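Local coordinates for Serine/threonine-protein kinase Tel1 (Chaetomium thermophilum, PDB 6SKY) that probably acts as a DNA damage sensor, phosphorylating serine or threonine in Ser/Thr-Gln motifs of proteins such as histone H2A to activate checkpoint signalling, at residues F1798-L1810 with L1841-P1855. Sequence-based numbering, arbitrary orientation.
Sequences FPFVVHLVLAYQL and LLINTILYLRTQPLP
Tyr1848 lies against Pro1799, Phe1800 and His1803, which lie within little more than one turn of their helix. Phe1800 turns its ring edge toward the tyrosine face in an offset edge-to-face pair, with centroids 5.5 Å apart and planes at 82°. On the same tyrosine, CD2 meets Pro1799 CB at 3.7 Å, and His1803 CB comes up at the ring edge. With CG anti to the backbone N (chi1 175°), the tyrosine ring is swung toward helix 1793-1808. Beyond it, the imidazole of His1803 receives the bent chain of Gln1852, whose CG sits over the ring centre, 4.0 Å from the centroid, as a CH-pi contact. Leu1849 fills the adjoining position, CD2 against His1803 CB and CD1 against Leu1806 CD1 at 3.9 Å.

The backbones come nearest at Pro1799 and Thr1845, whose CA atoms are 5.0 Å apart. There Thr1845 splits its branches: CG2 packs on Val1802, while OG1 lies in the plane of the Phe1798 ring at its edge, 3.3 Å from CD2. That hydroxyl donates within its own helix to Leu1841 O, which also accepts the backbone N-H of Thr1845, so that one carbonyl takes two bonds from the same residue. This is one helix-helix contact within the alpha solenoid of Tel1: the segments of helices 1793-1808 and 1836-1849 cross at -51° with axes 9.4 Å apart, meeting through apolar and aromatic side chains without a hydrogen bond between them.

A type I beta turn from Leu1849 to Gln1852 redirects the chain, and Leu1810 CD1 touches Pro1855 CD at 3.5 Å. In the surrounding shell, Ser1670 OG hydrogen-bonds both His1803 ND1 and Tyr1848 OH, tying the two rings to helix 1670-1684. Trp1866 meets the His1803 ring edge-to-face and hydrogen-bonds Gln1852 O through NE1.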
ATOM      1  N   PHE A1798     -44.951  -5.702  37.350  1.00 32.11           N
ATOM      2  CA  PHE A1798     -43.907  -5.833  38.364  1.00 32.11           C
ATOM      3  C   PHE A1798     -43.162  -4.538  38.670  1.00 32.11           C
ATOM      4  O   PHE A1798     -43.014  -4.206  39.861  1.00 32.11           O
ATOM      5  CB  PHE A1798     -42.952  -6.943  37.926  1.00 32.11           C
ATOM      6  CG  PHE A1798     -42.063  -7.431  39.004  1.00 32.11           C
ATOM      7  CD1 PHE A1798     -42.556  -8.232  40.002  1.00 32.11           C
ATOM      8  CD2 PHE A1798     -40.729  -7.104  39.014  1.00 32.11           C
ATOM      9  CE1 PHE A1798     -41.744  -8.683  40.988  1.00 32.11           C
ATOM     10  CE2 PHE A1798     -39.914  -7.557  40.001  1.00 32.11           C
ATOM     11  CZ  PHE A1798     -40.421  -8.347  40.989  1.00 32.11           C
ATOM     12  N   PRO A1799     -42.662  -3.774  37.690  1.00 29.89           N
ATOM     13  CA  PRO A1799     -41.928  -2.555  38.046  1.00 29.89           C
ATOM     14  C   PRO A1799     -42.763  -1.544  38.799  1.00 29.89           C
ATOM     15  O   PRO A1799     -42.266  -0.907  39.730  1.00 29.89           O
ATOM     16  CB  PRO A1799     -41.486  -2.019  36.684  1.00 29.89           C
ATOM     17  CG  PRO A1799     -41.468  -3.173  35.826  1.00 29.89           C
ATOM     18  CD  PRO A1799     -42.619  -3.992  36.237  1.00 29.89           C
ATOM     19  N   PHE A1800     -44.025  -1.375  38.418  1.00 30.55           N
ATOM     20  CA  PHE A1800     -44.873  -0.404  39.090  1.00 30.55           C
ATOM     21  C   PHE A1800     -45.105  -0.792  40.539  1.00 30.55           C
ATOM     22  O   PHE A1800     -45.105   0.065  41.425  1.00 30.55           O
ATOM     23  CB  PHE A1800     -46.197  -0.276  38.352  1.00 30.55           C
ATOM     24  CG  PHE A1800     -46.050   0.083  36.915  1.00 30.55           C
ATOM     25  CD1 PHE A1800     -45.421   1.243  36.541  1.00 30.55           C
ATOM     26  CD2 PHE A1800     -46.553  -0.728  35.938  1.00 30.55           C
ATOM     27  CE1 PHE A1800     -45.291   1.572  35.227  1.00 30.55           C
ATOM     28  CE2 PHE A1800     -46.421  -0.391  34.625  1.00 30.55           C
ATOM     29  CZ  PHE A1800     -45.790   0.759  34.275  1.00 30.55           C
ATOM     30  N   VAL A1801     -45.287  -2.082  40.803  1.00 30.20           N
ATOM     31  CA  VAL A1801     -45.496  -2.534  42.170  1.00 30.20           C
ATOM     32  C   VAL A1801     -44.245  -2.310  42.998  1.00 30.20           C
ATOM     33  O   VAL A1801     -44.308  -1.792  44.122  1.00 30.20           O
ATOM     34  CB  VAL A1801     -45.922  -4.010  42.184  1.00 30.20           C
ATOM     35  CG1 VAL A1801     -46.048  -4.503  43.595  1.00 30.20           C
ATOM     36  CG2 VAL A1801     -47.225  -4.182  41.460  1.00 30.20           C
ATOM     37  N   VAL A1802     -43.087  -2.708  42.468  1.00 28.06           N
ATOM     38  CA  VAL A1802     -41.839  -2.524  43.203  1.00 28.06           C
ATOM     39  C   VAL A1802     -41.625  -1.054  43.530  1.00 28.06           C
ATOM     40  O   VAL A1802     -41.283  -0.695  44.661  1.00 28.06           O
ATOM     41  CB  VAL A1802     -40.659  -3.096  42.407  1.00 28.06           C
ATOM     42  CG1 VAL A1802     -39.374  -2.690  43.045  1.00 28.06           C
ATOM     43  CG2 VAL A1802     -40.749  -4.582  42.348  1.00 28.06           C
ATOM     44  N   HIS A1803     -41.839  -0.179  42.548  1.00 27.09           N
ATOM     45  CA  HIS A1803     -41.635   1.241  42.787  1.00 27.09           C
ATOM     46  C   HIS A1803     -42.616   1.783  43.812  1.00 27.09           C
ATOM     47  O   HIS A1803     -42.234   2.573  44.674  1.00 27.09           O
ATOM     48  CB  HIS A1803     -41.749   2.023  41.488  1.00 27.09           C
ATOM     49  CG  HIS A1803     -41.733   3.504  41.680  1.00 27.09           C
ATOM     50  ND1 HIS A1803     -42.708   4.331  41.176  1.00 27.09           N
ATOM     51  CD2 HIS A1803     -40.865   4.304  42.336  1.00 27.09           C
ATOM     52  CE1 HIS A1803     -42.441   5.579  41.508  1.00 27.09           C
ATOM     53  NE2 HIS A1803     -41.327   5.589  42.212  1.00 27.09           N
ATOM     54  N   LEU A1804     -43.888   1.390  43.732  1.00 32.80           N
ATOM     55  CA  LEU A1804     -44.870   1.904  44.680  1.00 32.80           C
ATOM     56  C   LEU A1804     -44.532   1.493  46.104  1.00 32.80           C
ATOM     57  O   LEU A1804     -44.624   2.305  47.029  1.00 32.80           O
ATOM     58  CB  LEU A1804     -46.267   1.423  44.308  1.00 32.80           C
ATOM     59  CG  LEU A1804     -46.973   2.194  43.204  1.00 32.80           C
ATOM     60  CD1 LEU A1804     -48.206   1.463  42.784  1.00 32.80           C
ATOM     61  CD2 LEU A1804     -47.340   3.559  43.696  1.00 32.80           C
ATOM     62  N   VAL A1805     -44.101   0.250  46.298  1.00 33.57           N
ATOM     63  CA  VAL A1805     -43.751  -0.195  47.642  1.00 33.57           C
ATOM     64  C   VAL A1805     -42.518   0.541  48.153  1.00 33.57           C
ATOM     65  O   VAL A1805     -42.491   1.026  49.295  1.00 33.57           O
ATOM     66  CB  VAL A1805     -43.545  -1.715  47.661  1.00 33.57           C
ATOM     67  CG1 VAL A1805     -42.955  -2.140  48.973  1.00 33.57           C
ATOM     68  CG2 VAL A1805     -44.852  -2.402  47.426  1.00 33.57           C
ATOM     69  N   LEU A1806     -41.468   0.618  47.329  1.00 31.68           N
ATOM     70  CA  LEU A1806     -40.241   1.270  47.770  1.00 31.68           C
ATOM     71  C   LEU A1806     -40.475   2.742  48.060  1.00 31.68           C
ATOM     72  O   LEU A1806     -39.896   3.292  48.999  1.00 31.68           O
ATOM     73  CB  LEU A1806     -39.150   1.107  46.721  1.00 31.68           C
ATOM     74  CG  LEU A1806     -38.560  -0.273  46.482  1.00 31.68           C
ATOM     75  CD1 LEU A1806     -37.562  -0.195  45.371  1.00 31.68           C
ATOM     76  CD2 LEU A1806     -37.902  -0.781  47.714  1.00 31.68           C
ATOM     77  N   ALA A1807     -41.317   3.399  47.268  1.00 34.39           N
ATOM     78  CA  ALA A1807     -41.596   4.806  47.496  1.00 34.39           C
ATOM     79  C   ALA A1807     -42.467   5.009  48.718  1.00 34.39           C
ATOM     80  O   ALA A1807     -42.340   6.028  49.402  1.00 34.39           O
ATOM     81  CB  ALA A1807     -42.269   5.411  46.272  1.00 34.39           C
ATOM     82  N   TYR A1808     -43.365   4.067  49.002  1.00 45.51           N
ATOM     83  CA  TYR A1808     -44.197   4.172  50.192  1.00 45.51           C
ATOM     84  C   TYR A1808     -43.361   4.076  51.451  1.00 45.51           C
ATOM     85  O   TYR A1808     -43.406   4.964  52.307  1.00 45.51           O
ATOM     86  CB  TYR A1808     -45.259   3.084  50.180  1.00 45.51           C
ATOM     87  CG  TYR A1808     -46.057   2.996  51.451  1.00 45.51           C
ATOM     88  CD1 TYR A1808     -46.948   3.992  51.798  1.00 45.51           C
ATOM     89  CD2 TYR A1808     -45.931   1.907  52.293  1.00 45.51           C
ATOM     90  CE1 TYR A1808     -47.680   3.913  52.950  1.00 45.51           C
ATOM     91  CE2 TYR A1808     -46.660   1.819  53.449  1.00 45.51           C
ATOM     92  CZ  TYR A1808     -47.534   2.825  53.770  1.00 45.51           C
ATOM     93  OH  TYR A1808     -48.267   2.746  54.924  1.00 45.51           O
ATOM     94  N   GLN A1809     -42.583   3.010  51.587  1.00 47.41           N
ATOM     95  CA  GLN A1809     -41.835   2.853  52.831  1.00 47.41           C
ATOM     96  C   GLN A1809     -40.451   3.483  52.750  1.00 47.41           C
ATOM     97  O   GLN A1809     -39.450   2.878  53.111  1.00 47.41           O
ATOM     98  CB  GLN A1809     -41.751   1.384  53.211  1.00 47.41           C
ATOM     99  CG  GLN A1809     -41.151   0.501  52.177  1.00 47.41           C
ATOM    100  CD  GLN A1809     -41.417  -0.943  52.461  1.00 47.41           C
ATOM    101  OE1 GLN A1809     -40.522  -1.773  52.390  1.00 47.41           O
ATOM    102  NE2 GLN A1809     -42.656  -1.260  52.784  1.00 47.41           N
ATOM    103  N   LEU A1810     -40.396   4.741  52.313  1.00 49.93           N
ATOM    104  CA  LEU A1810     -39.114   5.424  52.174  1.00 49.93           C
ATOM    105  C   LEU A1810     -38.630   5.961  53.511  1.00 49.93           C
ATOM    106  O   LEU A1810     -37.463   5.787  53.872  1.00 49.93           O
ATOM    107  CB  LEU A1810     -39.225   6.563  51.161  1.00 49.93           C
ATOM    108  CG  LEU A1810     -38.398   6.487  49.878  1.00 49.93           C
ATOM    109  CD1 LEU A1810     -38.432   7.814  49.192  1.00 49.93           C
ATOM    110  CD2 LEU A1810     -36.981   6.094  50.154  1.00 49.93           C
ATOM    111  N   LEU A1841     -36.644  -9.586  33.600  1.00 27.83           N
ATOM    112  CA  LEU A1841     -37.594  -8.739  34.308  1.00 27.83           C
ATOM    113  C   LEU A1841     -36.940  -8.020  35.474  1.00 27.83           C
ATOM    114  O   LEU A1841     -37.285  -6.875  35.767  1.00 27.83           O
ATOM    115  CB  LEU A1841     -38.769  -9.583  34.785  1.00 27.83           C
ATOM    116  CG  LEU A1841     -39.928  -8.907  35.496  1.00 27.83           C
ATOM    117  CD1 LEU A1841     -40.672  -8.016  34.549  1.00 27.83           C
ATOM    118  CD2 LEU A1841     -40.839  -9.950  36.053  1.00 27.83           C
ATOM    119  N   LEU A1842     -35.986  -8.664  36.138  1.00 28.05           N
ATOM    120  CA  LEU A1842     -35.227  -7.982  37.184  1.00 28.05           C
ATOM    121  C   LEU A1842     -34.423  -6.820  36.619  1.00 28.05           C
ATOM    122  O   LEU A1842     -34.393  -5.724  37.193  1.00 28.05           O
ATOM    123  CB  LEU A1842     -34.298  -8.966  37.878  1.00 28.05           C
ATOM    124  CG  LEU A1842     -34.835  -9.596  39.145  1.00 28.05           C
ATOM    125  CD1 LEU A1842     -33.767 -10.465  39.738  1.00 28.05           C
ATOM    126  CD2 LEU A1842     -35.241  -8.513  40.101  1.00 28.05           C
ATOM    127  N   ILE A1843     -33.747  -7.048  35.498  1.00 24.00           N
ATOM    128  CA  ILE A1843     -32.961  -5.989  34.878  1.00 24.00           C
ATOM    129  C   ILE A1843     -33.854  -4.840  34.434  1.00 24.00           C
ATOM    130  O   ILE A1843     -33.509  -3.665  34.610  1.00 24.00           O
ATOM    131  CB  ILE A1843     -32.149  -6.564  33.711  1.00 24.00           C
ATOM    132  CG1 ILE A1843     -31.036  -7.449  34.254  1.00 24.00           C
ATOM    133  CG2 ILE A1843     -31.585  -5.466  32.872  1.00 24.00           C
ATOM    134  CD1 ILE A1843     -30.632  -8.517  33.311  1.00 24.00           C
ATOM    135  N   ASN A1844     -35.016  -5.151  33.865  1.00 24.95           N
ATOM    136  CA  ASN A1844     -35.930  -4.092  33.457  1.00 24.95           C
ATOM    137  C   ASN A1844     -36.497  -3.335  34.646  1.00 24.95           C
ATOM    138  O   ASN A1844     -36.762  -2.139  34.538  1.00 24.95           O
ATOM    139  CB  ASN A1844     -37.053  -4.667  32.614  1.00 24.95           C
ATOM    140  CG  ASN A1844     -36.643  -4.874  31.195  1.00 24.95           C
ATOM    141  OD1 ASN A1844     -36.788  -5.954  30.646  1.00 24.95           O
ATOM    142  ND2 ASN A1844     -36.119  -3.835  30.585  1.00 24.95           N
ATOM    143  N   THR A1845     -36.674  -3.991  35.789  1.00 23.85           N
ATOM    144  CA  THR A1845     -37.107  -3.261  36.974  1.00 23.85           C
ATOM    145  C   THR A1845     -36.031  -2.302  37.460  1.00 23.85           C
ATOM    146  O   THR A1845     -36.333  -1.170  37.843  1.00 23.85           O
ATOM    147  CB  THR A1845     -37.482  -4.228  38.086  1.00 23.85           C
ATOM    148  OG1 THR A1845     -38.465  -5.142  37.601  1.00 23.85           O
ATOM    149  CG2 THR A1845     -38.054  -3.480  39.253  1.00 23.85           C
ATOM    150  N   ILE A1846     -34.773  -2.741  37.473  1.00 23.30           N
ATOM    151  CA  ILE A1846     -33.681  -1.844  37.852  1.00 23.30           C
ATOM    152  C   ILE A1846     -33.634  -0.639  36.923  1.00 23.30           C
ATOM    153  O   ILE A1846     -33.508   0.513  37.365  1.00 23.30           O
ATOM    154  CB  ILE A1846     -32.345  -2.600  37.852  1.00 23.30           C
ATOM    155  CG1 ILE A1846     -32.332  -3.673  38.929  1.00 23.30           C
ATOM    156  CG2 ILE A1846     -31.208  -1.654  38.070  1.00 23.30           C
ATOM    157  CD1 ILE A1846     -31.089  -4.497  38.921  1.00 23.30           C
ATOM    158  N   LEU A1847     -33.737  -0.883  35.619  1.00 21.87           N
ATOM    159  CA  LEU A1847     -33.743   0.214  34.663  1.00 21.87           C
ATOM    160  C   LEU A1847     -34.893   1.171  34.925  1.00 21.87           C
ATOM    161  O   LEU A1847     -34.714   2.389  34.899  1.00 21.87           O
ATOM    162  CB  LEU A1847     -33.828  -0.325  33.243  1.00 21.87           C
ATOM    163  CG  LEU A1847     -32.593  -0.961  32.641  1.00 21.87           C
ATOM    164  CD1 LEU A1847     -32.915  -1.361  31.239  1.00 21.87           C
ATOM    165  CD2 LEU A1847     -31.474   0.022  32.667  1.00 21.87           C
ATOM    166  N   TYR A1848     -36.090   0.641  35.162  1.00 19.43           N
ATOM    167  CA  TYR A1848     -37.236   1.508  35.401  1.00 19.43           C
ATOM    168  C   TYR A1848     -37.048   2.340  36.656  1.00 19.43           C
ATOM    169  O   TYR A1848     -37.429   3.510  36.692  1.00 19.43           O
ATOM    170  CB  TYR A1848     -38.512   0.684  35.501  1.00 19.43           C
ATOM    171  CG  TYR A1848     -39.718   1.499  35.865  1.00 19.43           C
ATOM    172  CD1 TYR A1848     -40.344   2.285  34.927  1.00 19.43           C
ATOM    173  CD2 TYR A1848     -40.229   1.481  37.146  1.00 19.43           C
ATOM    174  CE1 TYR A1848     -41.428   3.027  35.251  1.00 19.43           C
ATOM    175  CE2 TYR A1848     -41.314   2.229  37.476  1.00 19.43           C
ATOM    176  CZ  TYR A1848     -41.910   2.998  36.522  1.00 19.43           C
ATOM    177  OH  TYR A1848     -43.004   3.747  36.837  1.00 19.43           O
ATOM    178  N   LEU A1849     -36.475   1.757  37.702  1.00 25.01           N
ATOM    179  CA  LEU A1849     -36.263   2.522  38.921  1.00 25.01           C
ATOM    180  C   LEU A1849     -35.229   3.614  38.725  1.00 25.01           C
ATOM    181  O   LEU A1849     -35.263   4.625  39.428  1.00 25.01           O
ATOM    182  CB  LEU A1849     -35.841   1.603  40.058  1.00 25.01           C
ATOM    183  CG  LEU A1849     -36.915   0.756  40.719  1.00 25.01           C
ATOM    184  CD1 LEU A1849     -36.252  -0.192  41.661  1.00 25.01           C
ATOM    185  CD2 LEU A1849     -37.896   1.621  41.443  1.00 25.01           C
ATOM    186  N   ARG A1850     -34.298   3.431  37.794  1.00 25.94           N
ATOM    187  CA  ARG A1850     -33.350   4.499  37.490  1.00 25.94           C
ATOM    188  C   ARG A1850     -33.990   5.741  36.882  1.00 25.94           C
ATOM    189  O   ARG A1850     -33.323   6.770  36.802  1.00 25.94           O
ATOM    190  CB  ARG A1850     -32.279   3.997  36.540  1.00 25.94           C
ATOM    191  CG  ARG A1850     -31.027   3.526  37.207  1.00 25.94           C
ATOM    192  CD  ARG A1850     -30.034   3.139  36.151  1.00 25.94           C
ATOM    193  NE  ARG A1850     -30.099   4.050  35.016  1.00 25.94           N
ATOM    194  CZ  ARG A1850     -29.343   5.132  34.883  1.00 25.94           C
ATOM    195  NH1 ARG A1850     -28.460   5.442  35.817  1.00 25.94           N
ATOM    196  NH2 ARG A1850     -29.473   5.905  33.816  1.00 25.94           N
ATOM    197  N   THR A1851     -35.237   5.682  36.434  1.00 24.73           N
ATOM    198  CA  THR A1851     -35.883   6.832  35.819  1.00 24.73           C
ATOM    199  C   THR A1851     -36.877   7.522  36.736  1.00 24.73           C
ATOM    200  O   THR A1851     -37.548   8.456  36.300  1.00 24.73           O
ATOM    201  CB  THR A1851     -36.601   6.427  34.531  1.00 24.73           C
ATOM    202  OG1 THR A1851     -37.783   5.696  34.853  1.00 24.73           O
ATOM    203  CG2 THR A1851     -35.723   5.563  33.676  1.00 24.73           C
ATOM    204  N   GLN A1852     -36.992   7.092  37.983  1.00 27.08           N
ATOM    205  CA  GLN A1852     -37.979   7.642  38.890  1.00 27.08           C
ATOM    206  C   GLN A1852     -37.300   8.524  39.914  1.00 27.08           C
ATOM    207  O   GLN A1852     -36.357   8.075  40.571  1.00 27.08           O
ATOM    208  CB  GLN A1852     -38.747   6.523  39.598  1.00 27.08           C
ATOM    209  CG  GLN A1852     -39.592   5.678  38.682  1.00 27.08           C
ATOM    210  CD  GLN A1852     -40.531   6.498  37.849  1.00 27.08           C
ATOM    211  OE1 GLN A1852     -40.501   6.441  36.630  1.00 27.08           O
ATOM    212  NE2 GLN A1852     -41.373   7.270  38.498  1.00 27.08           N
ATOM    213  N   PRO A1853     -37.736   9.769  40.083  1.00 30.01           N
ATOM    214  CA  PRO A1853     -37.044  10.671  41.009  1.00 30.01           C
ATOM    215  C   PRO A1853     -37.281  10.294  42.462  1.00 30.01           C
ATOM    216  O   PRO A1853     -38.415  10.092  42.891  1.00 30.01           O
ATOM    217  CB  PRO A1853     -37.644  12.040  40.678  1.00 30.01           C
ATOM    218  CG  PRO A1853     -38.903  11.751  40.004  1.00 30.01           C
ATOM    219  CD  PRO A1853     -38.717  10.485  39.262  1.00 30.01           C
ATOM    220  N   LEU A1854     -36.202  10.218  43.210  1.00 37.30           N
ATOM    221  CA  LEU A1854     -36.275  10.002  44.646  1.00 37.30           C
ATOM    222  C   LEU A1854     -36.679  11.295  45.342  1.00 37.30           C
ATOM    223  O   LEU A1854     -36.101  12.346  45.062  1.00 37.30           O
ATOM    224  CB  LEU A1854     -34.932   9.531  45.180  1.00 37.30           C
ATOM    225  CG  LEU A1854     -34.797   8.087  45.628  1.00 37.30           C
ATOM    226  CD1 LEU A1854     -33.386   7.799  46.012  1.00 37.30           C
ATOM    227  CD2 LEU A1854     -35.681   7.847  46.799  1.00 37.30           C
ATOM    228  N   PRO A1855     -37.659  11.263  46.238  1.00 45.93           N
ATOM    229  CA  PRO A1855     -38.039  12.484  46.956  1.00 45.93           C
ATOM    230  C   PRO A1855     -36.895  12.995  47.820  1.00 45.93           C
ATOM    231  O   PRO A1855     -36.299  12.249  48.599  1.00 45.93           O
ATOM    232  CB  PRO A1855     -39.232  12.037  47.801  1.00 45.93           C
ATOM    233  CG  PRO A1855     -39.765  10.848  47.086  1.00 45.93           C
ATOM    234  CD  PRO A1855     -38.577  10.152  46.526  1.00 45.93           C
TER